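Local coordinates for protein NADPH-quinone reductase (Pediococcus pentosaceus ATCC 25745, PDB 3HA2) that probably transfers electrons from NAD(P)H to quinones through a bound FMN, at residues E26-V31 and A159-A164; P124-A129 and M134-I139. One frame throughout, in Å; residues are numbered along the deposited sequence.

Contact 1: residues E26-V31 and A159-A164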
ATOM      1  N   GLU A  26      -0.426 -18.912 -21.466  1.00 30.70           N
ATOM      2  CA  GLU A  26       0.397 -20.126 -21.510  1.00 32.25           C
ATOM      3  C   GLU A  26       1.113 -20.358 -22.832  1.00 32.06           C
ATOM      4  O   GLU A  26       2.155 -21.004 -22.865  1.00 32.62           O
ATOM      5  CB  GLU A  26      -0.414 -21.363 -21.118  1.00 32.77           C
ATOM      6  CG  GLU A  26      -0.244 -21.716 -19.648  1.00 35.96           C
ATOM      7  CD  GLU A  26      -1.157 -22.840 -19.186  1.00 40.33           C
ATOM      8  OE1 GLU A  26      -1.812 -23.489 -20.040  1.00 39.79           O
ATOM      9  OE2 GLU A  26      -1.209 -23.065 -17.954  1.00 42.83           O
ATOM     10  N   ASN A  27       0.566 -19.816 -23.915  1.00 32.04           N
ATOM     11  CA  ASN A  27       1.120 -20.049 -25.240  1.00 31.91           C
ATOM     12  C   ASN A  27       2.090 -18.981 -25.730  1.00 31.26           C
ATOM     13  O   ASN A  27       2.695 -19.136 -26.793  1.00 30.46           O
ATOM     14  CB  ASN A  27      -0.011 -20.245 -26.254  1.00 32.32           C
ATOM     15  CG  ASN A  27      -0.969 -21.350 -25.839  1.00 34.08           C
ATOM     16  OD1 ASN A  27      -2.188 -21.176 -25.879  1.00 36.16           O
ATOM     17  ND2 ASN A  27      -0.420 -22.485 -25.419  1.00 34.92           N
ATOM     18  N   PHE A  28       2.240 -17.900 -24.966  1.00 30.53           N
ATOM     19  CA  PHE A  28       3.189 -16.852 -25.332  1.00 30.14           C
ATOM     20  C   PHE A  28       4.534 -17.091 -24.644  1.00 29.33           C
ATOM     21  O   PHE A  28       4.662 -16.874 -23.440  1.00 29.26           O
ATOM     22  CB  PHE A  28       2.628 -15.467 -24.981  1.00 30.76           C
ATOM     23  CG  PHE A  28       1.289 -15.179 -25.608  1.00 32.60           C
ATOM     24  CD1 PHE A  28       1.186 -14.879 -26.964  1.00 34.44           C
ATOM     25  CD2 PHE A  28       0.130 -15.209 -24.843  1.00 34.08           C
ATOM     26  CE1 PHE A  28      -0.052 -14.621 -27.545  1.00 34.67           C
ATOM     27  CE2 PHE A  28      -1.113 -14.949 -25.418  1.00 35.65           C
ATOM     28  CZ  PHE A  28      -1.202 -14.657 -26.769  1.00 34.37           C
ATOM     29  N   SER A  29       5.537 -17.529 -25.407  1.00 27.77           N
ATOM     30  CA  SER A  29       6.821 -17.907 -24.819  1.00 26.61           C
ATOM     31  C   SER A  29       7.631 -16.715 -24.284  1.00 25.86           C
ATOM     32  O   SER A  29       8.542 -16.896 -23.474  1.00 25.41           O
ATOM     33  CB  SER A  29       7.647 -18.758 -25.792  1.00 27.03           C
ATOM     34  OG  SER A  29       8.076 -17.987 -26.896  1.00 27.78           O
ATOM     35  N   ASN A  30       7.287 -15.505 -24.715  1.00 24.61           N
ATOM     36  CA  ASN A  30       7.951 -14.294 -24.215  1.00 24.10           C
ATOM     37  C   ASN A  30       7.336 -13.740 -22.918  1.00 23.31           C
ATOM     38  O   ASN A  30       7.851 -12.763 -22.341  1.00 22.31           O
ATOM     39  CB  ASN A  30       7.996 -13.214 -25.299  1.00 24.45           C
ATOM     40  CG  ASN A  30       6.614 -12.776 -25.758  1.00 25.97           C
ATOM     41  OD1 ASN A  30       5.657 -13.555 -25.751  1.00 27.39           O
ATOM     42  ND2 ASN A  30       6.502 -11.507 -26.154  1.00 28.24           N
ATOM     43  N   VAL A  31       6.241 -14.363 -22.473  1.00 22.67           N
ATOM     44  CA  VAL A  31       5.584 -13.998 -21.206  1.00 22.27           C
ATOM     45  C   VAL A  31       5.971 -14.984 -20.103  1.00 22.51           C
ATOM     46  O   VAL A  31       5.820 -16.196 -20.278  1.00 21.89           O
ATOM     47  CB  VAL A  31       4.045 -13.974 -21.339  1.00 22.64           C
ATOM     48  CG1 VAL A  31       3.417 -13.653 -20.007  1.00 22.62           C
ATOM     49  CG2 VAL A  31       3.603 -12.945 -22.365  1.00 21.85           C
ATOM     50  N   ALA A 159      -8.344  -9.056 -23.541  1.00 27.13           N
ATOM     51  CA  ALA A 159      -7.745  -7.780 -23.139  1.00 26.84           C
ATOM     52  C   ALA A 159      -6.478  -8.043 -22.329  1.00 26.56           C
ATOM     53  O   ALA A 159      -5.470  -7.355 -22.491  1.00 26.05           O
ATOM     54  CB  ALA A 159      -8.744  -6.930 -22.332  1.00 26.79           C
ATOM     55  N   TYR A 160      -6.541  -9.056 -21.472  1.00 25.75           N
ATOM     56  CA  TYR A 160      -5.390  -9.464 -20.656  1.00 25.68           C
ATOM     57  C   TYR A 160      -4.211  -9.942 -21.510  1.00 25.68           C
ATOM     58  O   TYR A 160      -3.058  -9.541 -21.288  1.00 25.39           O
ATOM     59  CB  TYR A 160      -5.839 -10.549 -19.675  1.00 25.74           C
ATOM     60  CG  TYR A 160      -4.737 -11.112 -18.794  1.00 26.04           C
ATOM     61  CD1 TYR A 160      -4.165 -10.342 -17.777  1.00 26.37           C
ATOM     62  CD2 TYR A 160      -4.284 -12.423 -18.973  1.00 27.29           C
ATOM     63  CE1 TYR A 160      -3.153 -10.868 -16.958  1.00 24.53           C
ATOM     64  CE2 TYR A 160      -3.272 -12.957 -18.164  1.00 26.50           C
ATOM     65  CZ  TYR A 160      -2.715 -12.176 -17.162  1.00 24.86           C
ATOM     66  OH  TYR A 160      -1.742 -12.716 -16.345  1.00 24.93           O
ATOM     67  N   GLN A 161      -4.510 -10.765 -22.518  1.00 25.38           N
ATOM     68  CA  GLN A 161      -3.496 -11.214 -23.477  1.00 25.29           C
ATOM     69  C   GLN A 161      -2.824 -10.043 -24.190  1.00 24.94           C
ATOM     70  O   GLN A 161      -1.604 -10.020 -24.327  1.00 24.94           O
ATOM     71  CB  GLN A 161      -4.103 -12.161 -24.517  1.00 24.89           C
ATOM     72  CG  GLN A 161      -4.476 -13.518 -23.982  1.00 25.97           C
ATOM     73  CD  GLN A 161      -5.222 -14.349 -25.015  1.00 27.44           C
ATOM     74  OE1 GLN A 161      -5.839 -13.804 -25.941  1.00 26.17           O
ATOM     75  NE2 GLN A 161      -5.174 -15.672 -24.859  1.00 26.93           N
ATOM     76  N   GLN A 162      -3.622  -9.081 -24.643  1.00 25.36           N
ATOM     77  CA  GLN A 162      -3.101  -7.866 -25.281  1.00 26.08           C
ATOM     78  C   GLN A 162      -2.249  -7.054 -24.313  1.00 26.31           C
ATOM     79  O   GLN A 162      -1.175  -6.556 -24.672  1.00 26.50           O
ATOM     80  CB  GLN A 162      -4.254  -7.005 -25.792  1.00 26.44           C
ATOM     81  CG  GLN A 162      -5.031  -7.660 -26.937  1.00 30.06           C
ATOM     82  CD  GLN A 162      -4.119  -7.977 -28.105  1.00 35.28           C
ATOM     83  OE1 GLN A 162      -3.537  -7.072 -28.716  1.00 38.64           O
ATOM     84  NE2 GLN A 162      -3.972  -9.264 -28.413  1.00 37.67           N
ATOM     85  N   TYR A 163      -2.738  -6.952 -23.080  1.00 25.92           N
ATOM     86  CA  TYR A 163      -2.053  -6.211 -22.020  1.00 26.20           C
ATOM     87  C   TYR A 163      -0.648  -6.766 -21.794  1.00 26.83           C
ATOM     88  O   TYR A 163       0.307  -6.011 -21.646  1.00 26.82           O
ATOM     89  CB  TYR A 163      -2.885  -6.247 -20.734  1.00 25.16           C
ATOM     90  CG  TYR A 163      -2.512  -5.170 -19.721  1.00 24.48           C
ATOM     91  CD1 TYR A 163      -2.772  -3.820 -19.984  1.00 24.78           C
ATOM     92  CD2 TYR A 163      -1.899  -5.504 -18.500  1.00 24.66           C
ATOM     93  CE1 TYR A 163      -2.431  -2.816 -19.052  1.00 24.38           C
ATOM     94  CE2 TYR A 163      -1.562  -4.501 -17.560  1.00 22.64           C
ATOM     95  CZ  TYR A 163      -1.834  -3.170 -17.853  1.00 23.63           C
ATOM     96  OH  TYR A 163      -1.492  -2.188 -16.939  1.00 22.25           O
ATOM     97  N   ALA A 164      -0.529  -8.093 -21.816  1.00 27.61           N
ATOM     98  CA  ALA A 164       0.739  -8.778 -21.616  1.00 29.24           C
ATOM     99  C   ALA A 164       1.660  -8.799 -22.839  1.00 30.52           C
ATOM    100  O   ALA A 164       2.867  -8.955 -22.691  1.00 30.80           O
ATOM    101  CB  ALA A 164       0.488 -10.212 -21.127  1.00 29.14           C
TER

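Contact 2: residues P124-A129 and M134-I139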
ATOM      1  N   PRO A 124       0.248   5.137  -5.575  1.00 25.12           N
ATOM      2  CA  PRO A 124       1.627   4.793  -5.183  1.00 24.89           C
ATOM      3  C   PRO A 124       2.428   4.070  -6.259  1.00 24.08           C
ATOM      4  O   PRO A 124       3.641   4.251  -6.322  1.00 24.19           O
ATOM      5  CB  PRO A 124       1.444   3.893  -3.950  1.00 25.12           C
ATOM      6  CG  PRO A 124       0.101   4.233  -3.424  1.00 25.95           C
ATOM      7  CD  PRO A 124      -0.738   4.593  -4.624  1.00 25.30           C
ATOM      8  N   PHE A 125       1.774   3.267  -7.105  1.00 24.45           N
ATOM      9  CA  PHE A 125       2.504   2.572  -8.189  1.00 24.12           C
ATOM     10  C   PHE A 125       2.878   3.526  -9.301  1.00 24.22           C
ATOM     11  O   PHE A 125       3.933   3.403  -9.920  1.00 23.22           O
ATOM     12  CB  PHE A 125       1.685   1.401  -8.735  1.00 25.75           C
ATOM     13  CG  PHE A 125       1.577   0.255  -7.779  1.00 26.14           C
ATOM     14  CD1 PHE A 125       2.675  -0.566  -7.535  1.00 29.44           C
ATOM     15  CD2 PHE A 125       0.394   0.013  -7.097  1.00 28.96           C
ATOM     16  CE1 PHE A 125       2.586  -1.611  -6.637  1.00 29.80           C
ATOM     17  CE2 PHE A 125       0.294  -1.053  -6.211  1.00 29.35           C
ATOM     18  CZ  PHE A 125       1.385  -1.851  -5.977  1.00 29.97           C
ATOM     19  N   GLU A 126       1.990   4.475  -9.573  1.00 24.00           N
ATOM     20  CA  GLU A 126       2.290   5.501 -10.561  1.00 23.70           C
ATOM     21  C   GLU A 126       3.496   6.325 -10.104  1.00 23.28           C
ATOM     22  O   GLU A 126       4.395   6.608 -10.895  1.00 23.52           O
ATOM     23  CB  GLU A 126       1.056   6.378 -10.788  1.00 23.75           C
ATOM     24  CG  GLU A 126       1.188   7.396 -11.920  1.00 24.12           C
ATOM     25  CD  GLU A 126      -0.150   8.097 -12.222  1.00 24.69           C
ATOM     26  OE1 GLU A 126      -1.199   7.711 -11.650  1.00 25.80           O
ATOM     27  OE2 GLU A 126      -0.150   9.049 -13.033  1.00 24.51           O
ATOM     28  N   ALA A 127       3.512   6.705  -8.831  1.00 23.86           N
ATOM     29  CA  ALA A 127       4.645   7.461  -8.287  1.00 23.39           C
ATOM     30  C   ALA A 127       5.953   6.647  -8.321  1.00 22.92           C
ATOM     31  O   ALA A 127       7.030   7.188  -8.602  1.00 23.72           O
ATOM     32  CB  ALA A 127       4.330   7.946  -6.870  1.00 23.93           C
ATOM     33  N   PHE A 128       5.859   5.353  -8.044  1.00 23.00           N
ATOM     34  CA  PHE A 128       7.011   4.456  -8.201  1.00 23.22           C
ATOM     35  C   PHE A 128       7.550   4.461  -9.630  1.00 22.52           C
ATOM     36  O   PHE A 128       8.751   4.596  -9.866  1.00 21.72           O
ATOM     37  CB  PHE A 128       6.652   3.021  -7.789  1.00 24.01           C
ATOM     38  CG  PHE A 128       7.773   2.035  -8.010  1.00 25.68           C
ATOM     39  CD1 PHE A 128       8.801   1.911  -7.087  1.00 27.73           C
ATOM     40  CD2 PHE A 128       7.801   1.233  -9.148  1.00 27.21           C
ATOM     41  CE1 PHE A 128       9.847   0.998  -7.291  1.00 28.35           C
ATOM     42  CE2 PHE A 128       8.842   0.325  -9.349  1.00 27.44           C
ATOM     43  CZ  PHE A 128       9.849   0.212  -8.425  1.00 26.75           C
ATOM     44  N   ALA A 129       6.649   4.275 -10.589  1.00 22.85           N
ATOM     45  CA  ALA A 129       7.026   4.296 -11.997  1.00 23.24           C
ATOM     46  C   ALA A 129       7.683   5.613 -12.367  1.00 23.77           C
ATOM     47  O   ALA A 129       8.711   5.618 -13.045  1.00 23.88           O
ATOM     48  CB  ALA A 129       5.791   4.003 -12.888  1.00 23.00           C
HETATM   49  N   MSE A 134      10.190   4.526 -15.248  1.00 25.86           N
HETATM   50  CA  MSE A 134       9.396   3.552 -15.995  1.00 27.82           C
HETATM   51  C   MSE A 134       8.222   4.255 -16.683  1.00 27.88           C
HETATM   52  O   MSE A 134       7.827   5.347 -16.272  1.00 27.98           O
HETATM   53  CB  MSE A 134       8.856   2.483 -15.044  1.00 26.76           C
HETATM   54  CG  MSE A 134       9.922   1.652 -14.385  1.00 27.38           C
HETATM   55 SE   MSE A 134       9.113   0.313 -13.212  1.00 32.94          SE
HETATM   56  CE  MSE A 134       8.783  -1.094 -14.555  1.00 26.54           C
HETATM   57  N   MSE A 135       7.687   3.620 -17.724  1.00 27.95           N
HETATM   58  CA  MSE A 135       6.483   4.049 -18.400  1.00 29.25           C
HETATM   59  C   MSE A 135       5.267   3.353 -17.773  1.00 27.72           C
HETATM   60  O   MSE A 135       5.128   2.141 -17.866  1.00 27.80           O
HETATM   61  CB  MSE A 135       6.580   3.696 -19.892  1.00 30.65           C
HETATM   62  CG  MSE A 135       5.276   3.787 -20.646  1.00 39.61           C
HETATM   63 SE   MSE A 135       4.672   5.640 -20.739  1.00 62.24          SE
HETATM   64  CE  MSE A 135       6.075   6.379 -21.911  1.00 56.05           C
ATOM     65  N   TYR A 136       4.390   4.126 -17.151  1.00 26.20           N
ATOM     66  CA  TYR A 136       3.195   3.584 -16.501  1.00 25.10           C
ATOM     67  C   TYR A 136       2.090   3.371 -17.529  1.00 24.74           C
ATOM     68  O   TYR A 136       1.679   4.320 -18.237  1.00 23.90           O
ATOM     69  CB  TYR A 136       2.724   4.594 -15.463  1.00 25.91           C
ATOM     70  CG  TYR A 136       1.717   4.116 -14.462  1.00 24.31           C
ATOM     71  CD1 TYR A 136       2.031   3.074 -13.569  1.00 24.79           C
ATOM     72  CD2 TYR A 136       0.471   4.735 -14.350  1.00 25.12           C
ATOM     73  CE1 TYR A 136       1.127   2.651 -12.602  1.00 26.32           C
ATOM     74  CE2 TYR A 136      -0.455   4.312 -13.358  1.00 24.66           C
ATOM     75  CZ  TYR A 136      -0.106   3.271 -12.505  1.00 27.21           C
ATOM     76  OH  TYR A 136      -0.962   2.863 -11.526  1.00 25.11           O
ATOM     77  N   LEU A 137       1.653   2.123 -17.645  1.00 23.85           N
ATOM     78  CA  LEU A 137       0.555   1.747 -18.546  1.00 23.68           C
ATOM     79  C   LEU A 137      -0.801   2.025 -17.913  1.00 23.39           C
ATOM     80  O   LEU A 137      -0.901   2.102 -16.684  1.00 23.37           O
ATOM     81  CB  LEU A 137       0.635   0.252 -18.881  1.00 24.31           C
ATOM     82  CG  LEU A 137       1.899  -0.293 -19.557  1.00 24.65           C
ATOM     83  CD1 LEU A 137       1.850  -1.823 -19.597  1.00 26.04           C
ATOM     84  CD2 LEU A 137       2.076   0.271 -20.953  1.00 26.74           C
ATOM     85  N   PRO A 138      -1.858   2.168 -18.738  1.00 23.55           N
ATOM     86  CA  PRO A 138      -3.182   2.237 -18.130  1.00 23.55           C
ATOM     87  C   PRO A 138      -3.367   0.951 -17.332  1.00 23.42           C
ATOM     88  O   PRO A 138      -2.859  -0.080 -17.725  1.00 23.61           O
ATOM     89  CB  PRO A 138      -4.128   2.245 -19.331  1.00 23.38           C
ATOM     90  CG  PRO A 138      -3.330   2.728 -20.445  1.00 25.11           C
ATOM     91  CD  PRO A 138      -1.933   2.230 -20.206  1.00 23.18           C
ATOM     92  N   ILE A 139      -4.067   1.039 -16.212  1.00 23.34           N
ATOM     93  CA  ILE A 139      -4.332  -0.099 -15.318  1.00 22.57           C
ATOM     94  C   ILE A 139      -5.375  -1.047 -15.905  1.00 22.48           C
ATOM     95  O   ILE A 139      -6.370  -0.599 -16.459  1.00 22.54           O
ATOM     96  CB  ILE A 139      -4.865   0.443 -13.986  1.00 22.57           C
ATOM     97  CG1 ILE A 139      -3.829   1.414 -13.371  1.00 23.84           C
ATOM     98  CG2 ILE A 139      -5.256  -0.702 -13.014  1.00 22.10           C
ATOM     99  CD1 ILE A 139      -4.431   2.458 -12.433  1.00 26.26           C
TER
HETATM  100  O   HOH W   1      -2.431   5.340 -10.804  1.00 22.79           O

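Contact 1: residues E26-V31 and A159-A164
F28 and V31 face Q161 and A164 across a small interface of 154 Å², with CA atoms 8.9 Å apart for F28 and Q161 and 7.1 Å for V31 and A164. Residues 26-31 form the connection from helix 18-25 to strand 31-35; residues 159-164 are a stretch of helix 150-165. A type I beta turn runs from F28 to V31 and is closed by V31 N to F28 O at 3.1 Å. No hydrogen bond crosses between the segments, so the contact rests on van der Waals touch.

The ring of F28 presents its edge: CE2 lies 3.9 Å from Q161 CG, near the ring plane. Q161 has CG anti to its carbonyl carbon (chi1 -71°) and is extended beyond, which carries its chain past that edge; the amide stands almost perpendicular to the ring, their planes 86° apart. The amide is held from elsewhere, its NE2 bonding to A24 O in helix 18-25. About one turn further along the helix, V31 CG2 lies 4.1 Å from A164 O and 4.3 Å from A164 CB, and I25 touches both residues.

Helix 150-165 thus packs on the loop joining helix 18-25 to strand 31-35, the A24 and I25 contacts tying the two helices together within one layer, as in the three-layer alpha/beta/alpha sandwich of the flavodoxin-like fold.

Contact 2: residues P124-A129 and M134-I139
Y136 lies with one ring face against the backbone and side chain of E126, and it loses more surface to the contact than any other residue here. E126 CA sits 3.7 Å from the ring centroid and 13° off its normal, which meets the geometry of a CH-pi contact. E126 CB continues over the same face, 3.6 Å from Y136 CE2. With CG anti to the backbone N (chi1 -173°) and the chain extended beyond, E126 runs across the ring and brings its carboxylate nearly parallel to it, the two planes 14° apart. A129 CB approaches Y136 CD1 obliquely at 3.9 Å, and F125 CB packs against Y136 CE1.

At the other end the chain turns tightly from helix 123-131 into strand 135-143. M134 N donates to A129 O over 2.9 Å, while M134 CB packs on A129 CB. The selenium of M134, a selenomethionine, is 3.9 Å from F128 CE2, an oblique Met-aromatic contact. The F128 ring also meets W63 of the second subunit edge-to-face.

One water joins the polar ends, donating to E126 OE1 at 2.8 Å and accepting from Y136 OH at 3.0 Å. An alanine in place of Y136 is likely to strip E126 CA and CB of their aromatic cover and leave the bridging water without its phenolic donor. OE1 also forms a salt bridge with R123, which probably helps stabilise the carboxylate's negative charge. Chemically, then, the helix is joined to strand 135-143, outermost within this chain, by an aromatic face against aliphatic carbons, with a water-bridged polar end whose charge is probably offset by R123.

Overall arrangement
The centres of contact 1 and contact 2 are 20 Å apart. Helix 150-165 of contact 1 and helix 123-131 of contact 2 pack on opposite faces of the parallel sheet, in whose strand 135-143 contact 2 has its second segment. Along the chain the order is 26-31, 124-129, 134-139, 159-164, so contact 2 falls between the segments of contact 1. Helix 150-165 follows strand 135-143, and the contacts meet where Y163 OH approaches P138 O at 2.6 Å, a probable hydrogen bond. Helix 123-131 also touches the second subunit, whereas no other chain reaches contact 1. Both helical layers are thus tied to the sheet of this flavodoxin-like domain, one piece of a longer protein.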